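Long-range contacts in transcription regulator (Haloarcula marismortui ATCC 43049, PDB 3CRJ), which probably binds regulatory DNA as a TetR-family transcription factor, most likely acting as a repressor: residues I19-Y24 against L61-F65; F73-I77 against L92-L96; L138-N143 against A156-T160. All blocks are in the same frame, centred on the assembly; numbering follows the deposited sequence.

Contact 1: I19-Y24 against L61-F65; sequences IMQATY and LLAAF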
loop_
_atom_site.group_PDB
_atom_site.type_symbol
_atom_site.label_atom_id
_atom_site.label_comp_id
_atom_site.label_asym_id
_atom_site.label_seq_id
_atom_site.Cartn_x
_atom_site.Cartn_y
_atom_site.Cartn_z
ATOM N N ILE A 19 7.497 -9.671 25.888
ATOM C CA ILE A 19 7.862 -8.369 25.307
ATOM C C ILE A 19 7.247 -8.140 23.923
ATOM O O ILE A 19 6.776 -7.043 23.647
ATOM C CB ILE A 19 9.390 -8.089 25.307
ATOM C CG1 ILE A 19 9.889 -7.817 26.741
ATOM C CG2 ILE A 19 9.705 -6.889 24.426
ATOM C CD1 ILE A 19 11.413 -7.624 26.881
HETATM N N MSE A 20 7.242 -9.164 23.064
HETATM C CA MSE A 20 6.568 -9.037 21.776
HETATM C C MSE A 20 5.094 -8.693 21.982
HETATM O O MSE A 20 4.571 -7.788 21.360
HETATM C CB MSE A 20 6.724 -10.293 20.933
HETATM C CG MSE A 20 8.144 -10.535 20.384
HETATM SE SE MSE A 20 9.028 -9.035 19.426
HETATM C CE MSE A 20 9.669 -7.945 20.909
ATOM N N GLN A 21 4.437 -9.394 22.895
ATOM C CA GLN A 21 3.039 -9.102 23.212
ATOM C C GLN A 21 2.814 -7.664 23.688
ATOM O O GLN A 21 1.922 -6.983 23.200
ATOM C CB GLN A 21 2.501 -10.126 24.200
ATOM C CG GLN A 21 2.196 -11.441 23.542
ATOM C CD GLN A 21 2.318 -12.605 24.487
ATOM O OE1 GLN A 21 3.106 -13.514 24.254
ATOM N NE2 GLN A 21 1.545 -12.587 25.567
ATOM N N ALA A 22 3.636 -7.198 24.613
ATOM C CA ALA A 22 3.577 -5.811 25.056
ATOM C C ALA A 22 3.663 -4.903 23.843
ATOM O O ALA A 22 2.866 -3.965 23.707
ATOM C CB ALA A 22 4.701 -5.501 26.013
ATOM N N THR A 23 4.620 -5.199 22.959
ATOM C CA THR A 23 4.838 -4.428 21.737
ATOM C C THR A 23 3.563 -4.341 20.914
ATOM O O THR A 23 3.062 -3.235 20.653
ATOM C CB THR A 23 5.960 -5.024 20.915
ATOM O OG1 THR A 23 7.020 -5.366 21.801
ATOM C CG2 THR A 23 6.473 -4.016 19.898
ATOM N N TYR A 24 3.020 -5.499 20.548
ATOM C CA TYR A 24 1.737 -5.530 19.899
ATOM C C TYR A 24 0.778 -4.559 20.586
ATOM O O TYR A 24 0.234 -3.680 19.920
ATOM C CB TYR A 24 1.157 -6.930 19.900
ATOM C CG TYR A 24 -0.254 -6.981 19.392
ATOM C CD1 TYR A 24 -0.528 -7.327 18.077
ATOM C CD2 TYR A 24 -1.324 -6.696 20.234
ATOM C CE1 TYR A 24 -1.852 -7.383 17.602
ATOM C CE2 TYR A 24 -2.650 -6.741 19.781
ATOM C CZ TYR A 24 -2.904 -7.078 18.466
ATOM O OH TYR A 24 -4.206 -7.117 18.025
ATOM N N LEU A 61 13.909 -3.401 18.264
ATOM C CA LEU A 61 12.777 -4.062 18.871
ATOM C C LEU A 61 11.704 -4.348 17.833
ATOM O O LEU A 61 11.125 -5.429 17.824
ATOM C CB LEU A 61 12.234 -3.206 20.007
ATOM C CG LEU A 61 11.233 -3.895 20.927
ATOM C CD1 LEU A 61 11.343 -3.301 22.300
ATOM C CD2 LEU A 61 9.809 -3.780 20.390
ATOM N N LEU A 62 11.462 -3.394 16.945
ATOM C CA LEU A 62 10.443 -3.564 15.925
ATOM C C LEU A 62 10.892 -4.448 14.763
ATOM O O LEU A 62 10.067 -5.034 14.064
ATOM C CB LEU A 62 9.966 -2.204 15.434
ATOM C CG LEU A 62 9.174 -1.362 16.440
ATOM C CD1 LEU A 62 8.898 0.005 15.853
ATOM C CD2 LEU A 62 7.853 -2.052 16.849
ATOM N N ALA A 63 12.195 -4.560 14.539
ATOM C CA ALA A 63 12.644 -5.519 13.544
ATOM C C ALA A 63 12.266 -6.895 14.065
ATOM O O ALA A 63 11.657 -7.691 13.344
ATOM C CB ALA A 63 14.132 -5.415 13.298
ATOM N N ALA A 64 12.593 -7.142 15.335
ATOM C CA ALA A 64 12.184 -8.372 16.034
ATOM C C ALA A 64 10.660 -8.594 15.961
ATOM O O ALA A 64 10.213 -9.707 15.669
ATOM C CB ALA A 64 12.663 -8.351 17.469
ATOM N N PHE A 65 9.881 -7.526 16.182
ATOM C CA PHE A 65 8.425 -7.603 16.152
ATOM C C PHE A 65 7.907 -7.976 14.768
ATOM O O PHE A 65 6.936 -8.726 14.647
ATOM C CB PHE A 65 7.770 -6.305 16.642
ATOM C CG PHE A 65 6.262 -6.382 16.731
ATOM C CD1 PHE A 65 5.643 -7.080 17.773
ATOM C CD2 PHE A 65 5.459 -5.779 15.770
ATOM C CE1 PHE A 65 4.246 -7.165 17.850
ATOM C CE2 PHE A 65 4.052 -5.862 15.841
ATOM C CZ PHE A 65 3.453 -6.560 16.882
#

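Contact 2: F73-I77 against L92-L96; sequences FVDSI and LLDEL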
loop_
_atom_site.group_PDB
_atom_site.type_symbol
_atom_site.label_atom_id
_atom_site.label_comp_id
_atom_site.label_asym_id
_atom_site.label_seq_id
_atom_site.Cartn_x
_atom_site.Cartn_y
_atom_site.Cartn_z
ATOM N N PHE A 73 2.413 -15.860 11.474
ATOM C CA PHE A 73 1.771 -16.133 10.193
ATOM C C PHE A 73 2.178 -17.516 9.672
ATOM O O PHE A 73 1.320 -18.318 9.284
ATOM C CB PHE A 73 2.097 -15.050 9.169
ATOM C CG PHE A 73 1.542 -15.331 7.813
ATOM C CD1 PHE A 73 0.198 -15.148 7.547
ATOM C CD2 PHE A 73 2.364 -15.773 6.791
ATOM C CE1 PHE A 73 -0.326 -15.405 6.287
ATOM C CE2 PHE A 73 1.845 -16.036 5.524
ATOM C CZ PHE A 73 0.496 -15.853 5.279
ATOM N N VAL A 74 3.486 -17.785 9.701
ATOM C CA VAL A 74 4.050 -19.076 9.312
ATOM C C VAL A 74 3.390 -20.240 10.068
ATOM O O VAL A 74 3.007 -21.242 9.457
ATOM C CB VAL A 74 5.604 -19.072 9.463
ATOM C CG1 VAL A 74 6.190 -20.496 9.578
ATOM C CG2 VAL A 74 6.252 -18.304 8.309
ATOM N N ASP A 75 3.238 -20.081 11.382
ATOM C CA ASP A 75 2.544 -21.052 12.228
ATOM C C ASP A 75 1.175 -21.417 11.693
ATOM O O ASP A 75 0.878 -22.599 11.493
ATOM C CB ASP A 75 2.378 -20.507 13.646
ATOM C CG ASP A 75 3.557 -20.822 14.543
ATOM O OD1 ASP A 75 4.503 -21.511 14.080
ATOM O OD2 ASP A 75 3.528 -20.369 15.711
ATOM N N SER A 76 0.351 -20.400 11.456
ATOM C CA SER A 76 -1.047 -20.608 11.068
ATOM C C SER A 76 -1.172 -21.327 9.729
ATOM O O SER A 76 -2.096 -22.120 9.544
ATOM C CB SER A 76 -1.799 -19.282 11.027
ATOM O OG SER A 76 -1.238 -18.432 10.033
ATOM N N ILE A 77 -0.239 -21.045 8.811
ATOM C CA ILE A 77 -0.133 -21.767 7.532
ATOM C C ILE A 77 0.273 -23.240 7.702
ATOM O O ILE A 77 -0.289 -24.111 7.037
ATOM C CB ILE A 77 0.829 -21.065 6.545
ATOM C CG1 ILE A 77 0.377 -19.619 6.269
ATOM C CG2 ILE A 77 0.961 -21.865 5.242
ATOM C CD1 ILE A 77 -1.060 -19.462 5.673
ATOM N N LEU A 92 -5.213 -20.169 1.580
ATOM C CA LEU A 92 -4.137 -19.183 1.713
ATOM C C LEU A 92 -4.674 -17.781 1.512
ATOM O O LEU A 92 -4.416 -16.898 2.328
ATOM C CB LEU A 92 -2.996 -19.468 0.751
ATOM C CG LEU A 92 -1.931 -20.366 1.357
ATOM C CD1 LEU A 92 -2.539 -21.412 2.259
ATOM C CD2 LEU A 92 -1.104 -21.007 0.267
ATOM N N LEU A 93 -5.445 -17.586 0.442
ATOM C CA LEU A 93 -6.057 -16.301 0.209
ATOM C C LEU A 93 -6.919 -15.872 1.374
ATOM O O LEU A 93 -6.874 -14.702 1.749
ATOM C CB LEU A 93 -6.864 -16.287 -1.078
ATOM C CG LEU A 93 -5.938 -16.412 -2.273
ATOM C CD1 LEU A 93 -6.766 -16.662 -3.546
ATOM C CD2 LEU A 93 -4.998 -15.172 -2.360
ATOM N N ASP A 94 -7.696 -16.796 1.941
ATOM C CA ASP A 94 -8.476 -16.477 3.129
ATOM C C ASP A 94 -7.562 -16.009 4.232
ATOM O O ASP A 94 -7.792 -14.969 4.829
ATOM C CB ASP A 94 -9.266 -17.662 3.605
ATOM C CG ASP A 94 -10.377 -18.017 2.672
ATOM O OD1 ASP A 94 -10.588 -17.294 1.662
ATOM O OD2 ASP A 94 -11.030 -19.049 2.946
ATOM N N GLU A 95 -6.495 -16.755 4.461
ATOM C CA GLU A 95 -5.534 -16.410 5.485
ATOM C C GLU A 95 -4.975 -14.992 5.322
ATOM O O GLU A 95 -4.827 -14.260 6.300
ATOM C CB GLU A 95 -4.414 -17.430 5.504
ATOM C CG GLU A 95 -3.920 -17.695 6.879
ATOM C CD GLU A 95 -4.997 -18.263 7.791
ATOM O OE1 GLU A 95 -5.115 -17.763 8.938
ATOM O OE2 GLU A 95 -5.728 -19.199 7.363
ATOM N N LEU A 96 -4.702 -14.593 4.093
ATOM C CA LEU A 96 -4.079 -13.304 3.842
ATOM C C LEU A 96 -5.107 -12.171 3.772
ATOM O O LEU A 96 -4.771 -11.011 4.006
ATOM C CB LEU A 96 -3.287 -13.352 2.535
ATOM C CG LEU A 96 -2.036 -14.218 2.443
ATOM C CD1 LEU A 96 -1.923 -14.875 1.075
ATOM C CD2 LEU A 96 -0.841 -13.356 2.739
#

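Contact 3: L138-N143 against A156-T160; sequences LKAVIN and AEHVT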
loop_
_atom_site.group_PDB
_atom_site.type_symbol
_atom_site.label_atom_id
_atom_site.label_comp_id
_atom_site.label_asym_id
_atom_site.label_seq_id
_atom_site.Cartn_x
_atom_site.Cartn_y
_atom_site.Cartn_z
ATOM N N LEU A 138 2.484 -19.161 -2.269
ATOM C CA LEU A 138 1.490 -18.971 -3.320
ATOM C C LEU A 138 1.900 -19.601 -4.650
ATOM O O LEU A 138 1.139 -20.377 -5.234
ATOM C CB LEU A 138 1.210 -17.487 -3.511
ATOM C CG LEU A 138 0.209 -16.904 -2.510
ATOM C CD1 LEU A 138 0.044 -15.421 -2.790
ATOM C CD2 LEU A 138 -1.110 -17.624 -2.583
ATOM N N LYS A 139 3.103 -19.284 -5.126
ATOM C CA LYS A 139 3.651 -19.978 -6.276
ATOM C C LYS A 139 3.660 -21.511 -6.151
ATOM O O LYS A 139 3.358 -22.218 -7.121
ATOM C CB LYS A 139 5.044 -19.494 -6.568
ATOM C CG LYS A 139 5.478 -19.785 -7.979
ATOM C CD LYS A 139 6.624 -18.884 -8.352
ATOM C CE LYS A 139 7.899 -19.242 -7.578
ATOM N NZ LYS A 139 8.406 -20.571 -7.942
ATOM N N ALA A 140 3.967 -22.013 -4.959
ATOM C CA ALA A 140 3.985 -23.455 -4.714
ATOM C C ALA A 140 2.649 -24.140 -4.920
ATOM O O ALA A 140 2.619 -25.236 -5.425
ATOM C CB ALA A 140 4.536 -23.782 -3.323
ATOM N N VAL A 141 1.539 -23.512 -4.554
ATOM C CA VAL A 141 0.277 -24.219 -4.711
ATOM C C VAL A 141 -0.168 -24.101 -6.165
ATOM O O VAL A 141 -0.698 -25.060 -6.745
ATOM C CB VAL A 141 -0.795 -23.821 -3.684
ATOM C CG1 VAL A 141 -1.062 -22.334 -3.720
ATOM C CG2 VAL A 141 -2.077 -24.612 -3.924
ATOM N N ILE A 142 0.130 -22.949 -6.764
ATOM C CA ILE A 142 -0.116 -22.752 -8.192
ATOM C C ILE A 142 0.665 -23.750 -9.028
ATOM O O ILE A 142 0.164 -24.290 -10.035
ATOM C CB ILE A 142 0.201 -21.309 -8.649
ATOM C CG1 ILE A 142 -0.824 -20.333 -8.042
ATOM C CG2 ILE A 142 0.210 -21.237 -10.190
ATOM C CD1 ILE A 142 -0.533 -18.856 -8.310
ATOM N N ASN A 143 1.897 -24.019 -8.620
ATOM C CA ASN A 143 2.678 -24.984 -9.373
ATOM C C ASN A 143 2.104 -26.370 -9.214
ATOM O O ASN A 143 2.005 -27.101 -10.187
ATOM C CB ASN A 143 4.161 -24.919 -9.003
ATOM C CG ASN A 143 4.928 -23.901 -9.844
ATOM O OD1 ASN A 143 4.607 -23.683 -11.012
ATOM N ND2 ASN A 143 5.944 -23.273 -9.253
ATOM N N ALA A 156 3.637 -18.827 -13.688
ATOM C CA ALA A 156 3.390 -18.899 -12.247
ATOM C C ALA A 156 3.957 -17.702 -11.538
ATOM O O ALA A 156 3.288 -17.145 -10.684
ATOM C CB ALA A 156 3.961 -20.171 -11.655
ATOM N N GLU A 157 5.168 -17.278 -11.895
ATOM C CA GLU A 157 5.746 -16.123 -11.212
ATOM C C GLU A 157 4.853 -14.899 -11.345
ATOM O O GLU A 157 4.679 -14.164 -10.392
ATOM C CB GLU A 157 7.180 -15.821 -11.656
ATOM C CG GLU A 157 8.260 -16.285 -10.638
ATOM C CD GLU A 157 8.184 -15.596 -9.240
ATOM O OE1 GLU A 157 7.733 -14.422 -9.128
ATOM O OE2 GLU A 157 8.603 -16.228 -8.237
ATOM N N HIS A 158 4.270 -14.715 -12.523
ATOM C CA HIS A 158 3.476 -13.545 -12.796
ATOM C C HIS A 158 2.074 -13.617 -12.233
ATOM O O HIS A 158 1.533 -12.625 -11.772
ATOM C CB HIS A 158 3.374 -13.241 -14.273
ATOM C CG HIS A 158 2.433 -12.125 -14.536
ATOM N ND1 HIS A 158 2.802 -10.811 -14.388
ATOM C CD2 HIS A 158 1.107 -12.124 -14.820
ATOM C CE1 HIS A 158 1.750 -10.041 -14.609
ATOM N NE2 HIS A 158 0.707 -10.815 -14.867
ATOM N N VAL A 159 1.457 -14.780 -12.299
ATOM C CA VAL A 159 0.217 -14.933 -11.556
ATOM C C VAL A 159 0.422 -14.635 -10.069
ATOM O O VAL A 159 -0.368 -13.888 -9.481
ATOM C CB VAL A 159 -0.500 -16.289 -11.827
ATOM C CG1 VAL A 159 -1.760 -16.392 -11.026
ATOM C CG2 VAL A 159 -0.844 -16.387 -13.277
ATOM N N THR A 160 1.481 -15.149 -9.446
ATOM C CA THR A 160 1.575 -14.928 -7.994
ATOM C C THR A 160 1.978 -13.490 -7.639
ATOM O O THR A 160 1.560 -12.953 -6.612
ATOM C CB THR A 160 2.389 -16.013 -7.228
ATOM O OG1 THR A 160 3.506 -15.434 -6.525
ATOM C CG2 THR A 160 2.823 -17.124 -8.143
#

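Contact 1: I19-Y24 against L61-F65
Thr23 is the central bump of this crossing, and its methyl drops into the hollow between Leu61 and Phe65, one helical turn apart on the facing helix. CG2 of Thr23 lies 3.4 Å from CD2 of Leu61 and also leans on the Phe65 ring, a CH-pi contact 4.3 Å from the centroid and off-centre, 30° from the normal. With OG1 at a chi1 of -43°, the methyl CG2 stands opposite the backbone N and reaches across; OG1 turns back to the helix and hydrogen-bonds Ile19 O, approaching from the opposite face of the carbonyl plane to Thr23 N. The hydroxyl is thereby satisfied within its own helix while the methyl packs outward.

In return, Phe65 is the large knob of the other side. Its ring lies alongside Thr23, pointing the other way, and ends against the helix backbone, with CE1 3.6 Å from Met20 O, which sits at the ring's edge, and 3.7 Å from CB of Tyr24. Met20, modelled as selenomethionine, closes the other flank: its bent chain curls over the start of Phe65, and SE comes to 4.1 Å from Phe65 CB and 4.2 Å from Ala64 CB. CE of the same residue rests against Leu61 CD2. Leu62 adds a lighter touch, CD2 to the Thr23 methyl at 3.9 Å.

The short axes run 10.4 Å apart, nearly perpendicular at 96°, so few residues of each helix can take part. This is part of the hydrophobic core of the TetR-type DNA-binding domain: helix 12-30 and helix 58-78, which flank the predicted helix-turn-helix (residues 36-55) in sequence, pack crosswise, and helix 37-44 of that motif covers them through Ile40 on Leu61 and Tyr44 on Ile19.

Contact 2: F73-I77 against L92-L96
Phe73 reaches Leu96 because its first torsion, 176°, sets the ring opposite the backbone N and swings it out from helix 58-78; CZ then arrives 3.8 Å from Leu96 CD2. On helix 85-97, a chi1 of -144° brings CG of Glu95 next to Ile77, and a bend at chi2 then turns the carboxylate. CD1 of Ile77 meets Glu95 CG at 3.6 Å, the isoleucine tip and the glutamate methylenes lying alongside one another and pointing opposite ways, and continues to CD1 of Leu92 at 4.2 Å.

Ile77 thus works on two fronts. Its CG1 also covers one face of the Phe73 ring within its own helix, 3.9 Å above the plane and displaced toward the rim, so ring and isoleucine present a joint apolar surface to Leu92, Glu95 and Leu96. The ring approaches Leu96 obliquely, and brings CE1 to 4.3 Å from Glu95 CG.

Ser76 points at the other helix, yet its OG turns inward and hydrogen-bonds Phe73 O at 2.7 Å, a carbonyl that also accepts from Ile77 N. Its separation from Glu95 OE1, 4.1 Å, is too wide for a bond.

The two short segments run roughly antiparallel, at 148°, with axes 11.3 Å apart. They join helix 58-78 to helix 85-97 of the TetR C-terminal domain, and helix 121-148 lies behind both, Met137 packing on Leu92 and Leu96 and Tyr133 on Phe73. Chemically, the close contacts are mostly between hydrocarbon groups; the serine hydroxyl bonds within its own helix, and Glu95 OE2 is taken in a salt bridge by Lys99, just past the end of helix 85-97, so the pairing probably owes its stability to burial of apolar surface rather than to polar matching.

Contact 3: L138-N143 against A156-T160
Ile142 packs against Val159 and Ala156 in the close-packed half of this contact. CD1 of Ile142 crosses to CG1 of Val159 at 3.9 Å, and its CG2 branch meets Ala156 CB at 4.2 Å, so one isoleucine spans nearly a turn of the opposite helix. Thr160 joins through its CB, which faces CB of Leu138 at the same separation. The methyl of Thr160 lies close to Lys139 CA and CB, but it crowds a carbonyl of its own helix in the model, so its exact place is doubtful. Leu138, Ile142, Val159 and Thr160 are all buried.

Toward the outer side the character changes. Lys139 lays its aliphatic stem over Ala156, with CG 4.0 Å from Ala156 CB, and runs on across Glu157. CD and CE lie beside Glu157 OE2; a bend at chi3 (69°) brings CE to 3.2 Å from it, and a second at chi4 (66°) turns NZ aside, leaving NZ 4.4 Å from OE2, beyond a salt bridge. The same OE2 is paired with Arg135. The amine therefore probably adds only loose electrostatic attraction. Farther out, Asn143 OD1 rests 3.6 Å from Ala156 CB. Replacing Lys139 with an alanine would probably uncover one flank of Ala156 and strip the methylene cover from the Glu157 carboxylate, leaving that acid to Arg135.

The axes of the two short segments pass 9.3 Å apart at 127°, an antiparallel-leaning crossing near the beginning of helix 156-176. On the far side of Val159 lies helix 181-198, through Tyr193, Met197 and Leu198, while Leu89 of helix 85-97 packs on Leu138. His158, on the same helical turn, hydrogen-bonds Glu192 of the second subunit, so the dimer interface adjoins this end of helix 156-176.

Overall arrangement
The three contacts follow one another along the chain, from the predicted DNA-binding end toward the end that meets the second subunit. Contact 1 and contact 2 share helix 58-78, which leaves the N-terminal core and enters the C-terminal bundle; their centres are 20 Å apart and their nearest atoms about 9 Å, so the helix itself is the link. Contacts 2 and 3 touch directly: Leu92 CD2 lies 4.2 Å from Val141 CG1, and Leu92 CB packs near Leu138 CD2. Contact 3 lies on the opposite side of the chain's centre from contact 1, 31 Å between centres. In TetR-family repressors the helix corresponding to 58-78 connects the DNA-binding and C-terminal domains.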